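Long-range contacts in monomethylamine methyltransferase MtmB1 (Methanosarcina barkeri, PDB 1TV3), which transfers the methyl group of monomethylamine to the corrinoid cofactor of its partner protein MtmC, a step in methanogenesis from methylamine: residues A[332-337]-A[362-367]; A[294-299]-A[313-318]; A[202-207]-A[227-232]; A[254-259]-A[289-294]. All blocks are in the same frame, centred on the assembly; numbering follows the deposited sequence.

Contact 1 (A[332-337]-A[362-367]). With BG4 (5-(hydroxy-methyl-amino)-3-methyl-pyrrolidine-2-carboxylic acid), chain B.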
# COMPACT_ATOMS: atom_id res chain seq x y z
N ASN A 332 -31.34 11.02 -3.52
CA ASN A 332 -32.09 12.22 -3.16
C ASN A 332 -31.72 12.58 -1.71
O ASN A 332 -31.44 11.68 -0.91
CB ASN A 332 -33.60 11.97 -3.30
CG ASN A 332 -34.41 13.26 -3.35
OD1 ASN A 332 -33.85 14.34 -3.55
ND2 ASN A 332 -35.72 13.14 -3.18
N GLN A 333 -31.70 13.87 -1.40
CA GLN A 333 -31.34 14.33 -0.05
C GLN A 333 -32.57 14.76 0.75
O GLN A 333 -33.56 15.23 0.19
CB GLN A 333 -30.32 15.47 -0.14
CG GLN A 333 -30.77 16.66 -0.96
CD GLN A 333 -29.60 17.54 -1.36
OE1 GLN A 333 -28.99 18.20 -0.52
NE2 GLN A 333 -29.29 17.56 -2.65
N TYR A 334 -32.48 14.61 2.06
CA TYR A 334 -33.59 14.88 2.97
C TYR A 334 -33.54 16.15 3.82
O TYR A 334 -32.67 16.30 4.69
CB TYR A 334 -33.79 13.67 3.90
CG TYR A 334 -34.21 12.41 3.18
CD1 TYR A 334 -33.48 11.92 2.10
CD2 TYR A 334 -35.37 11.73 3.56
CE1 TYR A 334 -33.90 10.78 1.40
CE2 TYR A 334 -35.81 10.60 2.87
CZ TYR A 334 -35.07 10.13 1.79
OH TYR A 334 -35.51 9.05 1.08
N TYR A 335 -34.49 17.05 3.57
CA TYR A 335 -34.59 18.30 4.31
C TYR A 335 -36.00 18.49 4.88
O TYR A 335 -36.85 19.13 4.26
CB TYR A 335 -34.26 19.50 3.43
CG TYR A 335 -32.78 19.81 3.30
CD1 TYR A 335 -31.98 19.13 2.37
CD2 TYR A 335 -32.18 20.78 4.10
CE1 TYR A 335 -30.62 19.43 2.24
CE2 TYR A 335 -30.83 21.08 3.98
CZ TYR A 335 -30.06 20.40 3.05
OH TYR A 335 -28.72 20.71 2.94
N PRO A 336 -36.27 17.92 6.07
CA PRO A 336 -37.59 18.04 6.70
C PRO A 336 -37.68 19.41 7.38
O PRO A 336 -36.65 20.02 7.65
CB PRO A 336 -37.59 16.92 7.75
CG PRO A 336 -36.51 15.98 7.29
CD PRO A 336 -35.45 16.91 6.76
N CYS A 337 -38.90 19.86 7.65
CA CYS A 337 -39.09 21.14 8.32
C CYS A 337 -38.85 20.97 9.82
O CYS A 337 -38.13 21.76 10.43
CB CYS A 337 -40.51 21.66 8.10
SG CYS A 337 -40.90 22.15 6.42
N GLU A 362 -31.29 4.97 -6.06
CA GLU A 362 -30.31 3.98 -5.63
C GLU A 362 -29.76 4.32 -4.25
O GLU A 362 -29.35 3.43 -3.50
CB GLU A 362 -29.13 3.90 -6.60
CG GLU A 362 -29.39 3.15 -7.90
CD GLU A 362 -30.26 3.92 -8.87
OE1 GLU A 362 -30.16 5.17 -8.91
OE2 GLU A 362 -31.02 3.27 -9.62
N ILE A 363 -29.77 5.60 -3.91
CA ILE A 363 -29.24 6.06 -2.63
C ILE A 363 -30.13 7.09 -1.94
O ILE A 363 -30.63 8.02 -2.56
CB ILE A 363 -27.84 6.70 -2.83
CG1 ILE A 363 -26.88 5.66 -3.43
CG2 ILE A 363 -27.31 7.24 -1.51
CD1 ILE A 363 -25.53 6.25 -3.85
N LEU A 364 -30.32 6.91 -0.64
CA LEU A 364 -31.10 7.85 0.16
C LEU A 364 -30.08 8.53 1.06
O LEU A 364 -29.39 7.86 1.84
CB LEU A 364 -32.13 7.10 1.02
CG LEU A 364 -33.00 6.06 0.32
CD1 LEU A 364 -34.06 5.57 1.30
CD2 LEU A 364 -33.66 6.67 -0.92
N SER A 365 -29.97 9.85 0.96
CA SER A 365 -28.99 10.59 1.75
C SER A 365 -29.67 11.58 2.71
O SER A 365 -30.14 12.64 2.29
CB SER A 365 -28.04 11.33 0.80
OG SER A 365 -26.86 11.75 1.45
N GLY A 366 -29.71 11.22 3.99
CA GLY A 366 -30.34 12.07 4.99
C GLY A 366 -29.83 11.78 6.39
O GLY A 366 -28.98 10.91 6.57
N VAL A 367 -30.37 12.46 7.41
CA VAL A 367 -31.44 13.44 7.26
C VAL A 367 -31.05 14.82 7.80
O VAL A 367 -30.61 14.94 8.94
CB VAL A 367 -32.71 12.96 8.01
CG1 VAL A 367 -33.83 13.98 7.87
CG2 VAL A 367 -33.15 11.60 7.47
C1 BG4 B . -25.64 15.17 0.65
C2 BG4 B . -26.11 16.62 0.64
C3 BG4 B . -25.77 17.35 1.93
C4 BG4 B . -24.47 18.11 1.62
C5 BG4 B . -24.52 18.45 0.13
C6 BG4 B . -26.88 18.22 2.21
N1 BG4 B . -25.49 17.45 -0.49
O1 BG4 B . -26.42 14.28 1.03
N2 BG4 B . -23.23 18.27 -0.48
O2 BG4 B . -22.63 16.95 -0.65
C7 BG4 B . -23.22 18.91 -1.79
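The Tyr334 ring is set obliquely against 363-367, with Leu364 CB, Gly366 CA and Val367 CG2 around it, while the carbonyl oxygen Asn332 O of its own segment lies in the ring plane at the edge. The phenol end reaches the leucine branch, Tyr334 OH being 3.6 Å from Leu364 CD2. A chi1 of -65°, with CG beside the backbone N, lays the ring back along the strand. The Tyr335 ring has Gln333 OE1 in plane at its edge and points at BG4, its OH 3.2 Å from BG4 C6. Farther along, Pro336 CG presses on Val367 CG1 at 3.4 Å, a tight carbon pair.

The backbones run parallel: Asn332 N bonds to Ile363 O (3.2 Å), Ser365 N to Asn332 O (3.0 Å) and Tyr334 N to Ser365 O (3.1 Å). This joins two strands of a beta-alpha-beta unit in the TIM barrel.

Ser365 OG donates to BG4 O1 at 2.6 Å and is also hydrogen-bonded to Gln127, and Gln333 NE2 bonds to Glu259. The face with Asn332 and Leu364 is mixed, Asn332 ND2 bonding to Asp356 of helix 343-359 while Leu364 makes apolar contacts; the face with Gln333 and Ser365 is polar and holds the carbonyl end of BG4.

Contact 2 (A[294-299]-A[313-318]). With BG4 (5-(hydroxy-methyl-amino)-3-methyl-pyrrolidine-2-carboxylic acid), chain B.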
# COMPACT_ATOMS: atom_id res chain seq x y z
N HIS A 294 -25.88 10.97 -9.50
CA HIS A 294 -26.44 12.30 -9.28
C HIS A 294 -27.36 12.38 -8.07
O HIS A 294 -28.26 11.56 -7.90
CB HIS A 294 -27.23 12.74 -10.53
CG HIS A 294 -27.90 14.07 -10.38
ND1 HIS A 294 -27.21 15.26 -10.37
CD2 HIS A 294 -29.21 14.40 -10.22
CE1 HIS A 294 -28.05 16.26 -10.21
NE2 HIS A 294 -29.28 15.77 -10.11
N LEU A 295 -27.13 13.39 -7.23
CA LEU A 295 -27.95 13.60 -6.05
C LEU A 295 -28.98 14.70 -6.33
O LEU A 295 -28.62 15.83 -6.65
CB LEU A 295 -27.07 14.02 -4.87
CG LEU A 295 -27.84 14.30 -3.57
CD1 LEU A 295 -28.40 13.01 -3.00
CD2 LEU A 295 -26.92 14.97 -2.57
N ASP A 296 -30.26 14.36 -6.20
CA ASP A 296 -31.34 15.32 -6.43
C ASP A 296 -31.71 15.97 -5.10
O ASP A 296 -31.07 15.72 -4.07
CB ASP A 296 -32.56 14.58 -7.01
CG ASP A 296 -33.61 15.53 -7.60
OD1 ASP A 296 -33.49 16.76 -7.46
OD2 ASP A 296 -34.57 15.02 -8.21
N GLY A 297 -32.74 16.81 -5.11
CA GLY A 297 -33.17 17.47 -3.89
C GLY A 297 -34.12 18.61 -4.19
O GLY A 297 -33.83 19.76 -3.86
N PRO A 298 -35.28 18.32 -4.81
CA PRO A 298 -36.25 19.38 -5.12
C PRO A 298 -36.65 20.06 -3.82
O PRO A 298 -36.99 19.39 -2.84
CB PRO A 298 -37.41 18.62 -5.75
CG PRO A 298 -36.75 17.38 -6.33
CD PRO A 298 -35.79 17.01 -5.22
N VAL A 299 -36.61 21.39 -3.79
CA VAL A 299 -36.95 22.11 -2.58
C VAL A 299 -38.03 23.17 -2.82
O VAL A 299 -38.01 23.87 -3.83
CB VAL A 299 -35.69 22.75 -1.96
CG1 VAL A 299 -35.02 23.66 -2.98
CG2 VAL A 299 -36.05 23.53 -0.71
N MET A 313 -43.43 14.92 -5.61
CA MET A 313 -43.92 14.60 -6.95
C MET A 313 -42.81 14.84 -7.97
O MET A 313 -42.62 14.05 -8.89
CB MET A 313 -45.14 15.45 -7.29
CG MET A 313 -46.42 15.02 -6.58
SD MET A 313 -47.77 16.19 -6.84
CE MET A 313 -48.22 15.81 -8.55
N ILE A 314 -42.09 15.94 -7.81
CA ILE A 314 -41.00 16.28 -8.71
C ILE A 314 -39.92 15.19 -8.69
O ILE A 314 -39.49 14.71 -9.73
CB ILE A 314 -40.37 17.65 -8.34
CG1 ILE A 314 -41.39 18.77 -8.57
CG2 ILE A 314 -39.11 17.90 -9.16
CD1 ILE A 314 -40.95 20.13 -8.08
N ALA A 315 -39.49 14.81 -7.49
CA ALA A 315 -38.47 13.78 -7.34
C ALA A 315 -38.96 12.44 -7.89
O ALA A 315 -38.25 11.77 -8.64
CB ALA A 315 -38.08 13.64 -5.87
N GLY A 316 -40.18 12.06 -7.52
CA GLY A 316 -40.75 10.81 -7.98
C GLY A 316 -40.80 10.68 -9.49
O GLY A 316 -40.36 9.66 -10.05
N TRP A 317 -41.33 11.69 -10.16
CA TRP A 317 -41.42 11.66 -11.61
C TRP A 317 -40.05 11.69 -12.28
O TRP A 317 -39.80 10.97 -13.25
CB TRP A 317 -42.28 12.81 -12.14
CG TRP A 317 -43.75 12.52 -12.07
CD1 TRP A 317 -44.55 12.56 -10.97
CD2 TRP A 317 -44.59 12.12 -13.16
NE1 TRP A 317 -45.84 12.21 -11.30
CE2 TRP A 317 -45.89 11.93 -12.64
CE3 TRP A 317 -44.37 11.89 -14.53
CZ2 TRP A 317 -46.97 11.53 -13.44
CZ3 TRP A 317 -45.45 11.50 -15.32
CH2 TRP A 317 -46.73 11.32 -14.77
N ALA A 318 -39.16 12.54 -11.76
CA ALA A 318 -37.81 12.66 -12.32
C ALA A 318 -37.06 11.33 -12.23
O ALA A 318 -36.50 10.85 -13.22
CB ALA A 318 -37.03 13.75 -11.58
C1 BG4 B . -25.64 15.17 0.65
C2 BG4 B . -26.11 16.62 0.64
C3 BG4 B . -25.77 17.35 1.93
C4 BG4 B . -24.47 18.11 1.62
C5 BG4 B . -24.52 18.45 0.13
C6 BG4 B . -26.88 18.22 2.21
N1 BG4 B . -25.49 17.45 -0.49
O1 BG4 B . -26.42 14.28 1.03
N2 BG4 B . -23.23 18.27 -0.48
O2 BG4 B . -22.63 16.95 -0.65
C7 BG4 B . -23.22 18.91 -1.79
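Behind the BG4 pocket, at the break in strand 293-300, Pro298 packs on Ile314 and Ala315 of helix 309-325. Its CG meets both residues: Pro298 CG lies 3.7 Å from Ile314 CG2 and 4.0 Å from Ala315 CB. The proline and isoleucine side chains slide past each other in opposite directions. In Ile314 it is the CG2 branch, anti to the backbone N, that does the touching, while CG1 (chi1 -66°) sits beside that N.

This is the strand-to-helix packing of a beta-alpha-beta unit, in which helix 309-325 covers the outside of the TIM barrel before the chain returns as strand 330-333. Alternation along the strand separates the two environments. Leu295 points to the barrel interior, where its CD2 is 3.5 Å from BG4 C1. Asp296 faces the helix, and its OD2 comes within 4.2 Å of Ala315 CA and 4.4 Å of Ala318 CB. Chi1 of -166° turns OD2 toward the alanines, while OD1 accepts the N-H of Gly297 in its own segment. No hydrogen bond joins the two segments; Asp296 OD2 is instead held in a salt bridge by Arg361, which also makes a weak hydrogen bond to Ala315 O.

Contact 3 (A[202-207]-A[227-232]). With BG4 (5-(hydroxy-methyl-amino)-3-methyl-pyrrolidine-2-carboxylic acid), chain B.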
# COMPACT_ATOMS: atom_id res chain seq x y z
N LYS A 202 -19.49 10.74 2.23
CA LYS A 202 -19.83 11.64 1.14
C LYS A 202 -19.51 13.05 1.62
O LYS A 202 -19.98 13.48 2.67
CB LYS A 202 -21.31 11.52 0.78
CG LYS A 202 -21.69 12.29 -0.49
CD LYS A 202 -22.27 13.67 -0.19
CE LYS A 202 -23.78 13.60 0.03
NZ LYS A 202 -24.44 14.94 0.10
N GLY A 203 -18.68 13.75 0.85
CA GLY A 203 -18.27 15.10 1.19
C GLY A 203 -17.33 15.59 0.10
O GLY A 203 -17.39 15.07 -1.02
N PRO A 204 -16.44 16.56 0.38
CA PRO A 204 -16.22 17.27 1.65
C PRO A 204 -17.27 18.37 1.85
O PRO A 204 -17.58 19.12 0.92
CB PRO A 204 -14.81 17.83 1.49
CG PRO A 204 -14.78 18.20 0.04
CD PRO A 204 -15.49 17.02 -0.65
N GLU A 205 -17.81 18.49 3.06
CA GLU A 205 -18.86 19.46 3.31
C GLU A 205 -18.48 20.79 3.95
O GLU A 205 -19.04 21.83 3.59
CB GLU A 205 -19.96 18.81 4.15
CG GLU A 205 -20.58 17.56 3.52
CD GLU A 205 -21.08 17.79 2.10
OE1 GLU A 205 -21.55 18.91 1.80
OE2 GLU A 205 -21.02 16.84 1.29
N THR A 206 -17.55 20.77 4.89
CA THR A 206 -17.14 22.00 5.57
C THR A 206 -16.47 23.01 4.64
O THR A 206 -16.59 24.22 4.83
CB THR A 206 -16.20 21.69 6.76
OG1 THR A 206 -16.83 20.74 7.63
CG2 THR A 206 -15.91 22.95 7.55
N SER A 207 -15.77 22.51 3.62
CA SER A 207 -15.10 23.38 2.67
C SER A 207 -16.09 23.84 1.60
O SER A 207 -16.97 23.08 1.21
CB SER A 207 -13.93 22.63 2.00
OG SER A 207 -14.33 21.35 1.54
N SER A 227 -17.83 9.13 -1.98
CA SER A 227 -18.52 9.95 -2.99
C SER A 227 -18.02 11.38 -2.85
O SER A 227 -18.05 11.95 -1.75
CB SER A 227 -20.04 9.92 -2.78
OG SER A 227 -20.56 8.63 -3.01
N HIS A 228 -17.55 11.96 -3.95
CA HIS A 228 -17.03 13.33 -3.95
C HIS A 228 -18.07 14.29 -4.51
O HIS A 228 -18.50 14.17 -5.66
CB HIS A 228 -15.74 13.38 -4.75
CG HIS A 228 -14.65 12.55 -4.16
ND1 HIS A 228 -13.47 13.09 -3.69
CD2 HIS A 228 -14.59 11.22 -3.88
CE1 HIS A 228 -12.74 12.13 -3.14
NE2 HIS A 228 -13.40 10.99 -3.25
N GLU A 229 -18.46 15.26 -3.69
CA GLU A 229 -19.49 16.20 -4.08
C GLU A 229 -19.09 17.42 -4.89
O GLU A 229 -18.02 17.99 -4.70
CB GLU A 229 -20.24 16.67 -2.82
CG GLU A 229 -19.46 17.64 -1.92
CD GLU A 229 -19.40 19.07 -2.46
OE1 GLU A 229 -20.34 19.48 -3.19
OE2 GLU A 229 -18.43 19.80 -2.15
N VAL A 230 -19.97 17.78 -5.81
CA VAL A 230 -19.83 18.97 -6.64
C VAL A 230 -21.28 19.39 -6.87
O VAL A 230 -22.15 18.56 -7.15
CB VAL A 230 -19.11 18.68 -7.97
CG1 VAL A 230 -19.89 17.67 -8.80
CG2 VAL A 230 -18.94 19.99 -8.73
N SER A 231 -21.56 20.69 -6.72
CA SER A 231 -22.92 21.18 -6.85
C SER A 231 -23.25 22.05 -8.05
O SER A 231 -22.54 23.02 -8.34
CB SER A 231 -23.30 21.97 -5.60
OG SER A 231 -23.14 21.19 -4.43
N GLN A 232 -24.34 21.72 -8.73
CA GLN A 232 -24.81 22.52 -9.85
C GLN A 232 -25.61 23.65 -9.20
O GLN A 232 -26.11 23.49 -8.08
CB GLN A 232 -25.73 21.72 -10.76
CG GLN A 232 -25.08 20.58 -11.51
CD GLN A 232 -26.01 20.00 -12.55
OE1 GLN A 232 -26.51 20.73 -13.41
NE2 GLN A 232 -26.25 18.69 -12.49
C1 BG4 B . -25.64 15.17 0.65
C2 BG4 B . -26.11 16.62 0.64
C3 BG4 B . -25.77 17.35 1.93
C4 BG4 B . -24.47 18.11 1.62
C5 BG4 B . -24.52 18.45 0.13
C6 BG4 B . -26.88 18.22 2.21
N1 BG4 B . -25.49 17.45 -0.49
O1 BG4 B . -26.42 14.28 1.03
N2 BG4 B . -23.23 18.27 -0.48
O2 BG4 B . -22.63 16.95 -0.65
C7 BG4 B . -23.22 18.91 -1.79
O HOH W 1 -17.88 21.23 -0.25
O HOH W 2 -18.41 23.06 -1.85
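Strands 201-203 and 227-231 run parallel, with Lys202 beside Ser227 (CA to CA 4.7 Å) and two backbone bonds between them: Gly203 N to Ser227 O at 3.2 Å and Glu229 N to Gly203 O at 2.9 Å. They are neighbouring staves of the TIM barrel, joined through the short helix 210-214, and the cis peptide before Pro204 turns the chain away just beyond the strand end.

Lys202 and Ser227 lie on the same, inward face, where Lys202 CG passes 3.7 Å from Ser227 CB. The lysine chain is bent at chi2 (-96°) and chi3 (-87°), which swings its end off the neighbouring strand and into the barrel. There NZ is covalently joined to BG4 C1 at 1.3 Å, so that lysine and BG4 together form a pyrrolysine adduct, with an N-methylhydroxylamine group on the ring.

Two glutamates approach that group. Glu205 OE1 accepts from BG4 N2, while Glu229 CB lies 3.2 Å from BG4 O2. With its chain bent at chi2, Glu229 carries its carboxylate toward the loop, OE2 coming 3.3 Å from Pro204 O, two acceptors that do not bond. The same NZ that carries the ring also points its N-H back at the hydroxylamine oxygen: Lys202 NZ to BG4 O2 measures 2.8 Å, with a nearly straight 162° at the hydrogen.

Contact 4 (A[254-259]-A[289-294]). With BG4 (5-(hydroxy-methyl-amino)-3-methyl-pyrrolidine-2-carboxylic acid), chain B.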
# COMPACT_ATOMS: atom_id res chain seq x y z
N ASP A 254 -11.62 9.46 -8.43
CA ASP A 254 -12.62 9.49 -7.36
C ASP A 254 -14.05 9.27 -7.85
O ASP A 254 -14.41 9.70 -8.95
CB ASP A 254 -12.62 10.85 -6.64
CG ASP A 254 -11.38 11.10 -5.83
OD1 ASP A 254 -10.82 10.13 -5.27
OD2 ASP A 254 -10.99 12.28 -5.73
N ILE A 255 -14.87 8.62 -7.02
CA ILE A 255 -16.27 8.42 -7.35
C ILE A 255 -16.85 9.83 -7.25
O ILE A 255 -16.67 10.50 -6.22
CB ILE A 255 -16.99 7.50 -6.33
CG1 ILE A 255 -16.48 6.06 -6.47
CG2 ILE A 255 -18.50 7.56 -6.53
CD1 ILE A 255 -16.64 5.48 -7.85
N ILE A 256 -17.54 10.28 -8.29
CA ILE A 256 -18.10 11.63 -8.30
C ILE A 256 -19.61 11.72 -8.13
O ILE A 256 -20.37 11.07 -8.85
CB ILE A 256 -17.72 12.36 -9.63
CG1 ILE A 256 -16.20 12.50 -9.73
CG2 ILE A 256 -18.41 13.72 -9.69
CD1 ILE A 256 -15.72 13.18 -11.01
N MET A 257 -20.04 12.53 -7.17
CA MET A 257 -21.46 12.74 -6.93
C MET A 257 -21.81 14.17 -7.30
O MET A 257 -21.39 15.11 -6.62
CB MET A 257 -21.84 12.51 -5.47
CG MET A 257 -23.33 12.78 -5.23
SD MET A 257 -23.78 13.20 -3.54
CE MET A 257 -23.29 14.92 -3.49
N ASP A 258 -22.58 14.33 -8.37
CA ASP A 258 -23.01 15.64 -8.81
C ASP A 258 -24.38 15.89 -8.18
O ASP A 258 -25.26 15.04 -8.25
CB ASP A 258 -23.13 15.66 -10.34
CG ASP A 258 -23.84 16.90 -10.85
OD1 ASP A 258 -23.16 17.83 -11.33
OD2 ASP A 258 -25.09 16.94 -10.77
N GLU A 259 -24.55 17.06 -7.57
CA GLU A 259 -25.83 17.40 -6.95
C GLU A 259 -26.49 18.60 -7.62
O GLU A 259 -25.83 19.44 -8.22
CB GLU A 259 -25.64 17.74 -5.46
CG GLU A 259 -26.04 19.18 -5.17
CD GLU A 259 -26.14 19.51 -3.71
OE1 GLU A 259 -26.89 18.81 -2.99
OE2 GLU A 259 -25.48 20.48 -3.28
N SER A 289 -20.33 17.14 -15.36
CA SER A 289 -19.54 16.73 -14.20
C SER A 289 -18.91 15.34 -14.25
O SER A 289 -18.19 14.98 -13.32
CB SER A 289 -20.41 16.83 -12.94
OG SER A 289 -20.90 18.15 -12.77
N SER A 290 -19.17 14.57 -15.30
CA SER A 290 -18.62 13.22 -15.40
C SER A 290 -18.98 12.44 -14.14
O SER A 290 -18.22 11.60 -13.67
CB SER A 290 -17.09 13.27 -15.55
OG SER A 290 -16.70 13.93 -16.74
N ALA A 291 -20.16 12.74 -13.60
CA ALA A 291 -20.63 12.11 -12.37
C ALA A 291 -20.79 10.59 -12.41
O ALA A 291 -21.16 10.01 -13.44
CB ALA A 291 -21.95 12.74 -11.97
N SER A 292 -20.50 9.96 -11.27
CA SER A 292 -20.67 8.52 -11.12
C SER A 292 -22.15 8.35 -10.80
O SER A 292 -22.78 7.38 -11.22
CB SER A 292 -19.82 7.99 -9.96
OG SER A 292 -18.44 8.13 -10.25
N TRP A 293 -22.70 9.30 -10.04
CA TRP A 293 -24.11 9.31 -9.69
C TRP A 293 -24.57 10.73 -9.39
O TRP A 293 -23.75 11.60 -9.09
CB TRP A 293 -24.43 8.38 -8.50
CG TRP A 293 -23.82 8.75 -7.17
CD1 TRP A 293 -22.53 8.54 -6.77
CD2 TRP A 293 -24.51 9.26 -6.02
NE1 TRP A 293 -22.37 8.88 -5.45
CE2 TRP A 293 -23.58 9.33 -4.96
CE3 TRP A 293 -25.83 9.67 -5.79
CZ2 TRP A 293 -23.92 9.78 -3.68
CZ3 TRP A 293 -26.18 10.12 -4.51
CH2 TRP A 293 -25.22 10.17 -3.47
N HIS A 294 -25.88 10.97 -9.50
CA HIS A 294 -26.44 12.30 -9.28
C HIS A 294 -27.36 12.38 -8.07
O HIS A 294 -28.26 11.56 -7.90
CB HIS A 294 -27.23 12.74 -10.53
CG HIS A 294 -27.90 14.07 -10.38
ND1 HIS A 294 -27.21 15.26 -10.37
CD2 HIS A 294 -29.21 14.40 -10.22
CE1 HIS A 294 -28.05 16.26 -10.21
NE2 HIS A 294 -29.28 15.77 -10.11
C1 BG4 B . -25.64 15.17 0.65
C2 BG4 B . -26.11 16.62 0.64
C3 BG4 B . -25.77 17.35 1.93
C4 BG4 B . -24.47 18.11 1.62
C5 BG4 B . -24.52 18.45 0.13
C6 BG4 B . -26.88 18.22 2.21
N1 BG4 B . -25.49 17.45 -0.49
O1 BG4 B . -26.42 14.28 1.03
N2 BG4 B . -23.23 18.27 -0.48
O2 BG4 B . -22.63 16.95 -0.65
C7 BG4 B . -23.22 18.91 -1.79
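Met257 lies across the Trp293 indole at the apolar centre of this contact. Its CG sits over the face, 3.5 Å from the centroid of the six-membered ring and 14° off the normal, which makes a CH-pi contact. The sulfur is oblique: Met257 SD is 3.8 Å from the same centroid, a Met-aromatic contact displaced from the ring axis. The indole is brought there by a chi1 of 65°, with CG between backbone N and carbonyl carbon. Ile255 CG2 touches the indole at its edge, 4.2 Å from Trp293 CD1.

Outward from this core the backbones pair as adjacent parallel strands of the TIM barrel, with Asp258 N bonded to Trp293 O. One oxygen has two donors: Ile256 O accepts Ser292 N at 2.7 Å and Trp293 N at 3.2 Å. Ser292 OG accepts the N-H of Ile256 at 3.0 Å and is also hydrogen-bonded to Gln99.

Asp258 is gripped at both oxygens. Ser289 OG donates to Asp258 OD1 at 2.7 Å from the anti side, and His294 ND1 reaches the anti lone pair of Asp258 OD2 at 2.7 Å in a bent bond, 131° at the hydrogen. Gln232 also bonds to OD2. At the pocket, Glu259 OE1 accepts from BG4 N1, and its OE2 is bonded to Ser231.

Strand 227-231 flanks 255-259 on its other edge, Ala285 of helix 271-288 covers Asp258 and His294, helix 240-251 packs on Ile256 and Ser289, and Arg108 of a second subunit bonds to Ser290 O.

In the fold
All four contacts are buried in one TIM barrel and all touch BG4. Contacts 1, 3 and 4 pair adjacent parallel strands, whereas contact 2 is packing of a strand on its helix. Contacts 2 and 4 share His294 on strand 293-300, and Gln333 NE2 of contact 1 reaches Asp296 O of contact 2 and Glu259 OE1 of contact 4. Contact 4 alone is reached by another subunit. Inward-facing residues of contacts 1, 3 and 4 bring polar groups to BG4, with Ser231 OG of contact 3 bonded to Glu259 OE2 of contact 4; outward-facing ones meet the helices. Centres of contacts 2 and 3 lie about 18 Å apart.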